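Group 3 allergen SMIPP-S YvT004A06 (Sarcoptes scabiei type hominis, PDB 3H7T) is an inactivated serine protease paralogue of the scabies mite that keeps a trypsin-like fold but probably lacks the proteolytic activity of its relatives. Local coordinates at residues 53-58 with 100-105; 83-88 with 199-204. All coordinates share one frame; numbering follows the deposited sequence.

Interaction 1 (53-58 with 100-105); sequences IHYGSS and KTTKKI
Y55 and T102 meet through van der Waals contacts at one corner of the tyrosine ring. The methyl CG2 of T102 lies 3.4 Å from Y55 CD1, approaching the ring obliquely, while T102 OG1 sits at the ring edge, in its plane, 3.5 Å from the same CD1. With CG2 of T102 trans to the backbone N, both branches of the threonine end up against this part of the ring.

Just past the strand end, the glycine backbone takes over. G56 has a positive phi of 75° and no side chain, so T102 OG1 can come to 3.3 Å from G56 CA, and T101 O lies 3.6 Å from that same carbon. T101 adds its CB and OG1 over the glycine CA and carbonyl.

No direct hydrogen bond crosses the contact. A water does instead, accepting from G56 N at 2.7 Å and placed to donate to T101 O at 3.1 Å. The two threonine hydroxyls are joined by a weak bond, and D98 OD1 accepts from the backbone N of K100, T101 and T102, gathering the start of this segment round one carboxylate oxygen.

Y55 belongs to strand 51-55, beside strand 65-74 in the N-terminal barrel; its side chain also touches V16 of strand 15-20 and its OH bonds K96 N. T102 rests on I95 and on I30 of strand 26-30, so the interdomain loop lies against the barrel.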
loop_
_atom_site.group_PDB
_atom_site.type_symbol
_atom_site.label_atom_id
_atom_site.label_comp_id
_atom_site.label_asym_id
_atom_site.label_seq_id
_atom_site.Cartn_x
_atom_site.Cartn_y
_atom_site.Cartn_z
ATOM N N ILE A 53 5.044 11.322 -7.513
ATOM C CA ILE A 53 5.132 10.946 -6.107
ATOM C C ILE A 53 5.010 12.212 -5.264
ATOM O O ILE A 53 5.834 13.126 -5.388
ATOM C CB ILE A 53 6.458 10.196 -5.786
ATOM C CG1 ILE A 53 6.503 8.843 -6.500
ATOM C CG2 ILE A 53 6.627 9.984 -4.285
ATOM C CD1 ILE A 53 7.176 8.901 -7.871
ATOM N N HIS A 54 3.987 12.253 -4.412
ATOM C CA HIS A 54 3.705 13.415 -3.566
ATOM C C HIS A 54 4.068 13.075 -2.127
ATOM O O HIS A 54 3.492 12.158 -1.540
ATOM C CB HIS A 54 2.224 13.825 -3.697
ATOM C CG HIS A 54 1.824 14.972 -2.817
ATOM N ND1 HIS A 54 2.242 16.265 -3.043
ATOM C CD2 HIS A 54 1.022 15.023 -1.727
ATOM C CE1 HIS A 54 1.726 17.060 -2.122
ATOM N NE2 HIS A 54 0.986 16.328 -1.309
ATOM N N TYR A 55 5.037 13.809 -1.574
ATOM C CA TYR A 55 5.580 13.519 -0.247
ATOM C C TYR A 55 5.670 14.738 0.680
ATOM O O TYR A 55 5.645 15.884 0.220
ATOM C CB TYR A 55 6.948 12.825 -0.362
ATOM C CG TYR A 55 8.120 13.660 -0.862
ATOM C CD1 TYR A 55 8.902 14.400 0.027
ATOM C CD2 TYR A 55 8.477 13.665 -2.211
ATOM C CE1 TYR A 55 9.994 15.139 -0.412
ATOM C CE2 TYR A 55 9.563 14.405 -2.666
ATOM C CZ TYR A 55 10.324 15.135 -1.759
ATOM O OH TYR A 55 11.410 15.865 -2.196
ATOM N N GLY A 56 5.762 14.468 1.982
ATOM C CA GLY A 56 5.935 15.500 3.001
ATOM C C GLY A 56 4.707 16.331 3.329
ATOM O O GLY A 56 4.830 17.421 3.881
ATOM N N SER A 57 3.523 15.816 3.006
ATOM C CA SER A 57 2.280 16.535 3.281
ATOM C C SER A 57 1.190 15.614 3.828
ATOM O O SER A 57 1.095 14.455 3.426
ATOM C CB SER A 57 1.786 17.234 2.010
ATOM O OG SER A 57 0.590 17.952 2.253
ATOM N N SER A 58 0.387 16.138 4.753
ATOM C CA SER A 58 -0.835 15.467 5.230
ATOM C C SER A 58 -1.945 15.480 4.172
ATOM O O SER A 58 -2.916 14.718 4.259
ATOM C CB SER A 58 -1.357 16.144 6.503
ATOM O OG SER A 58 -0.397 16.127 7.542
ATOM N N LYS A 100 11.219 14.279 9.736
ATOM C CA LYS A 100 10.078 14.966 10.326
ATOM C C LYS A 100 8.812 14.603 9.559
ATOM O O LYS A 100 7.924 13.946 10.096
ATOM C CB LYS A 100 10.292 16.481 10.330
ATOM C CG LYS A 100 9.157 17.279 10.964
ATOM C CD LYS A 100 9.458 18.780 10.967
ATOM C CE LYS A 100 10.336 19.185 12.149
ATOM N NZ LYS A 100 9.602 19.135 13.450
ATOM N N THR A 101 8.750 15.024 8.299
ATOM C CA THR A 101 7.579 14.792 7.458
ATOM C C THR A 101 7.886 13.791 6.351
ATOM O O THR A 101 6.976 13.287 5.699
ATOM C CB THR A 101 7.070 16.107 6.814
ATOM O OG1 THR A 101 8.010 16.556 5.829
ATOM C CG2 THR A 101 6.867 17.197 7.866
ATOM N N THR A 102 9.172 13.518 6.133
ATOM C CA THR A 102 9.595 12.631 5.058
ATOM C C THR A 102 10.733 11.724 5.528
ATOM O O THR A 102 11.859 12.189 5.735
ATOM C CB THR A 102 10.010 13.424 3.793
ATOM O OG1 THR A 102 9.047 14.453 3.525
ATOM C CG2 THR A 102 10.089 12.506 2.592
ATOM N N LYS A 103 10.422 10.437 5.707
ATOM C CA LYS A 103 11.378 9.446 6.228
ATOM C C LYS A 103 11.215 8.110 5.523
ATOM O O LYS A 103 10.116 7.760 5.096
ATOM C CB LYS A 103 11.180 9.219 7.737
ATOM C CG LYS A 103 11.314 10.462 8.612
ATOM C CD LYS A 103 10.979 10.183 10.077
ATOM C CE LYS A 103 12.111 9.486 10.815
ATOM N NZ LYS A 103 11.733 9.202 12.228
ATOM N N LYS A 104 12.300 7.341 5.432
ATOM C CA LYS A 104 12.192 5.985 4.904
ATOM C C LYS A 104 11.665 5.016 5.963
ATOM O O LYS A 104 11.895 5.199 7.162
ATOM C CB LYS A 104 13.515 5.493 4.287
ATOM C CG LYS A 104 14.728 5.504 5.198
ATOM C CD LYS A 104 15.951 4.944 4.468
ATOM C CE LYS A 104 17.237 5.208 5.224
ATOM N NZ LYS A 104 17.748 6.587 4.973
ATOM N N ILE A 105 10.933 4.004 5.507
ATOM C CA ILE A 105 10.471 2.914 6.361
ATOM C C ILE A 105 11.307 1.674 6.060
ATOM O O ILE A 105 11.528 1.346 4.897
ATOM C CB ILE A 105 8.946 2.603 6.147
ATOM C CG1 ILE A 105 8.433 1.575 7.164
ATOM C CG2 ILE A 105 8.666 2.113 4.725
ATOM C CD1 ILE A 105 7.979 2.166 8.486
HETATM O O HOH W 1 6.211 11.975 2.952
#

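Interaction 2 (83-88 with 199-204); sequences QNNYAV and VASYIS
N85 reaches S201 through its amide nitrogen: ND2 lies 2.7 Å from S201 OG, yet the N-H points well off line, at 126°, and the bond is weak. The amide is carried across because CG stands trans to the backbone N (chi1 -176°), while the serine OG lies beside its own backbone N. ND2 also donates to Q41 OE1, its stronger partner, and Q41 in turn gives NE2 to Y202 O. The close part is thus a buried polar cluster in which ND2 has two acceptors, Q41 OE1 and, weakly, S201 OG. N85 is itself the centre of an inverse gamma turn, with Y86 N bonded to N84 O at 2.9 Å.

The two backbones keep their distance even here, with the CA atoms of N85 and S201 7.2 Å apart, so only the side-chain ends meet directly. A single ordered water links the backbones: it is placed to donate to N85 O at 2.8 Å and to V199 O at 2.9 Å, although it has more acceptors around it than protons, and lies 2.8 Å from S201 OG. V199 and Y86 approach without touching, the Y86 ring turning off to meet Y220. Further on, segment 199-204 runs out to S204 at the surface.

By sequence, N85 and Q41 probably occupy the places of the aspartate and histidine of the trypsin catalytic triad, and S201 that of the serine which supports the aspartate. If so, the arrangement would resemble that of the triad, with two neutral amides where an acid and a base would stand, consistent with an inactivated protease.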
loop_
_atom_site.group_PDB
_atom_site.type_symbol
_atom_site.label_atom_id
_atom_site.label_comp_id
_atom_site.label_asym_id
_atom_site.label_seq_id
_atom_site.Cartn_x
_atom_site.Cartn_y
_atom_site.Cartn_z
ATOM N N GLN A 83 -2.193 -11.570 -7.691
ATOM C CA GLN A 83 -0.964 -12.133 -7.125
ATOM C C GLN A 83 0.196 -11.193 -7.361
ATOM O O GLN A 83 0.292 -10.576 -8.427
ATOM C CB GLN A 83 -0.628 -13.462 -7.799
ATOM C CG GLN A 83 -1.186 -14.690 -7.124
ATOM C CD GLN A 83 -0.651 -15.973 -7.739
ATOM O OE1 GLN A 83 -1.283 -17.021 -7.641
ATOM N NE2 GLN A 83 0.526 -15.898 -8.368
ATOM N N ASN A 84 1.089 -11.110 -6.376
ATOM C CA ASN A 84 2.310 -10.305 -6.488
ATOM C C ASN A 84 1.977 -8.841 -6.769
ATOM O O ASN A 84 2.621 -8.190 -7.591
ATOM C CB ASN A 84 3.228 -10.865 -7.581
ATOM C CG ASN A 84 3.313 -12.384 -7.558
ATOM O OD1 ASN A 84 3.470 -12.998 -6.499
ATOM N ND2 ASN A 84 3.187 -12.997 -8.730
ATOM N N ASN A 85 0.968 -8.337 -6.061
ATOM C CA ASN A 85 0.440 -6.996 -6.283
ATOM C C ASN A 85 1.299 -5.922 -5.600
ATOM O O ASN A 85 0.880 -5.288 -4.629
ATOM C CB ASN A 85 -1.022 -6.959 -5.811
ATOM C CG ASN A 85 -1.710 -5.629 -6.071
ATOM O OD1 ASN A 85 -1.216 -4.777 -6.811
ATOM N ND2 ASN A 85 -2.869 -5.450 -5.447
ATOM N N TYR A 86 2.515 -5.739 -6.110
ATOM C CA TYR A 86 3.374 -4.638 -5.675
ATOM C C TYR A 86 4.146 -4.052 -6.852
ATOM O O TYR A 86 4.388 -4.729 -7.862
ATOM C CB TYR A 86 4.327 -5.085 -4.562
ATOM C CG TYR A 86 5.349 -6.115 -5.014
ATOM C CD1 TYR A 86 6.660 -5.743 -5.295
ATOM C CD2 TYR A 86 4.999 -7.456 -5.160
ATOM C CE1 TYR A 86 7.603 -6.683 -5.716
ATOM C CE2 TYR A 86 5.929 -8.401 -5.586
ATOM C CZ TYR A 86 7.230 -8.006 -5.855
ATOM O OH TYR A 86 8.159 -8.931 -6.272
ATOM N N ALA A 87 4.501 -2.775 -6.735
ATOM C CA ALA A 87 5.396 -2.155 -7.707
ATOM C C ALA A 87 6.385 -1.249 -7.013
ATOM O O ALA A 87 6.075 -0.645 -5.985
ATOM C CB ALA A 87 4.620 -1.387 -8.756
ATOM N N VAL A 88 7.585 -1.166 -7.571
ATOM C CA VAL A 88 8.578 -0.255 -7.042
ATOM C C VAL A 88 8.816 0.850 -8.049
ATOM O O VAL A 88 9.031 0.600 -9.239
ATOM C CB VAL A 88 9.888 -0.965 -6.648
ATOM C CG1 VAL A 88 10.926 0.051 -6.195
ATOM C CG2 VAL A 88 9.618 -1.984 -5.545
ATOM N N VAL A 199 1.515 -3.946 2.148
ATOM C CA VAL A 199 1.137 -2.911 1.190
ATOM C C VAL A 199 -0.300 -3.177 0.776
ATOM O O VAL A 199 -0.596 -4.229 0.203
ATOM C CB VAL A 199 2.065 -2.896 -0.061
ATOM C CG1 VAL A 199 1.584 -1.857 -1.076
ATOM C CG2 VAL A 199 3.528 -2.611 0.336
ATOM N N ALA A 200 -1.192 -2.215 1.037
ATOM C CA ALA A 200 -2.620 -2.430 0.797
ATOM C C ALA A 200 -2.972 -2.779 -0.645
ATOM O O ALA A 200 -2.431 -2.207 -1.595
ATOM C CB ALA A 200 -3.447 -1.217 1.267
ATOM N N SER A 201 -3.874 -3.746 -0.782
ATOM C CA SER A 201 -4.556 -4.021 -2.027
ATOM C C SER A 201 -5.957 -3.457 -1.944
ATOM O O SER A 201 -6.516 -3.290 -0.851
ATOM C CB SER A 201 -4.702 -5.525 -2.252
ATOM O OG SER A 201 -3.558 -6.035 -2.896
ATOM N N TYR A 202 -6.532 -3.209 -3.109
ATOM C CA TYR A 202 -7.948 -2.881 -3.201
ATOM C C TYR A 202 -8.623 -3.791 -4.213
ATOM O O TYR A 202 -8.289 -3.771 -5.385
ATOM C CB TYR A 202 -8.142 -1.414 -3.588
ATOM C CG TYR A 202 -9.593 -1.031 -3.683
ATOM C CD1 TYR A 202 -10.335 -0.747 -2.533
ATOM C CD2 TYR A 202 -10.234 -0.966 -4.919
ATOM C CE1 TYR A 202 -11.692 -0.408 -2.617
ATOM C CE2 TYR A 202 -11.579 -0.613 -5.016
ATOM C CZ TYR A 202 -12.297 -0.338 -3.867
ATOM O OH TYR A 202 -13.624 0.006 -3.976
ATOM N N ILE A 203 -9.564 -4.601 -3.753
ATOM C CA ILE A 203 -10.264 -5.522 -4.642
ATOM C C ILE A 203 -11.638 -4.936 -4.967
ATOM O O ILE A 203 -12.567 -5.003 -4.161
ATOM C CB ILE A 203 -10.383 -6.938 -4.035
ATOM C CG1 ILE A 203 -9.008 -7.427 -3.545
ATOM C CG2 ILE A 203 -10.987 -7.907 -5.052
ATOM C CD1 ILE A 203 -9.045 -8.717 -2.703
ATOM N N SER A 204 -11.758 -4.359 -6.156
ATOM C CA SER A 204 -12.964 -3.619 -6.528
ATOM C C SER A 204 -14.246 -4.458 -6.413
ATOM O O SER A 204 -15.301 -3.922 -6.110
ATOM C CB SER A 204 -12.815 -3.008 -7.925
ATOM O OG SER A 204 -12.538 -4.001 -8.892
HETATM O O HOH W 2 -0.977 -5.004 -2.588
#

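In the fold
The centres of the two contacts lie 21 Å apart, and their nearest atoms are about 8 Å apart without touching. Both reach the six-stranded antiparallel barrel of the N-terminal half: interaction 1 by strand 51-55, interaction 2 by strand 87-91, with strand 65-74 between them. Their segments alternate along the chain, in the order 53-58, 83-88, 100-105, 199-204. Interaction 1 lies toward the periphery, whereas interaction 2 is near the middle and bridges the loop entering strand 87-91 and the chain leaving strand 195-200 of the second sheet. One thus sets the linking loop on the first barrel; the other spans the cleft between the two halves of a trypsin-like fold, which persists although the site there appears inactivated.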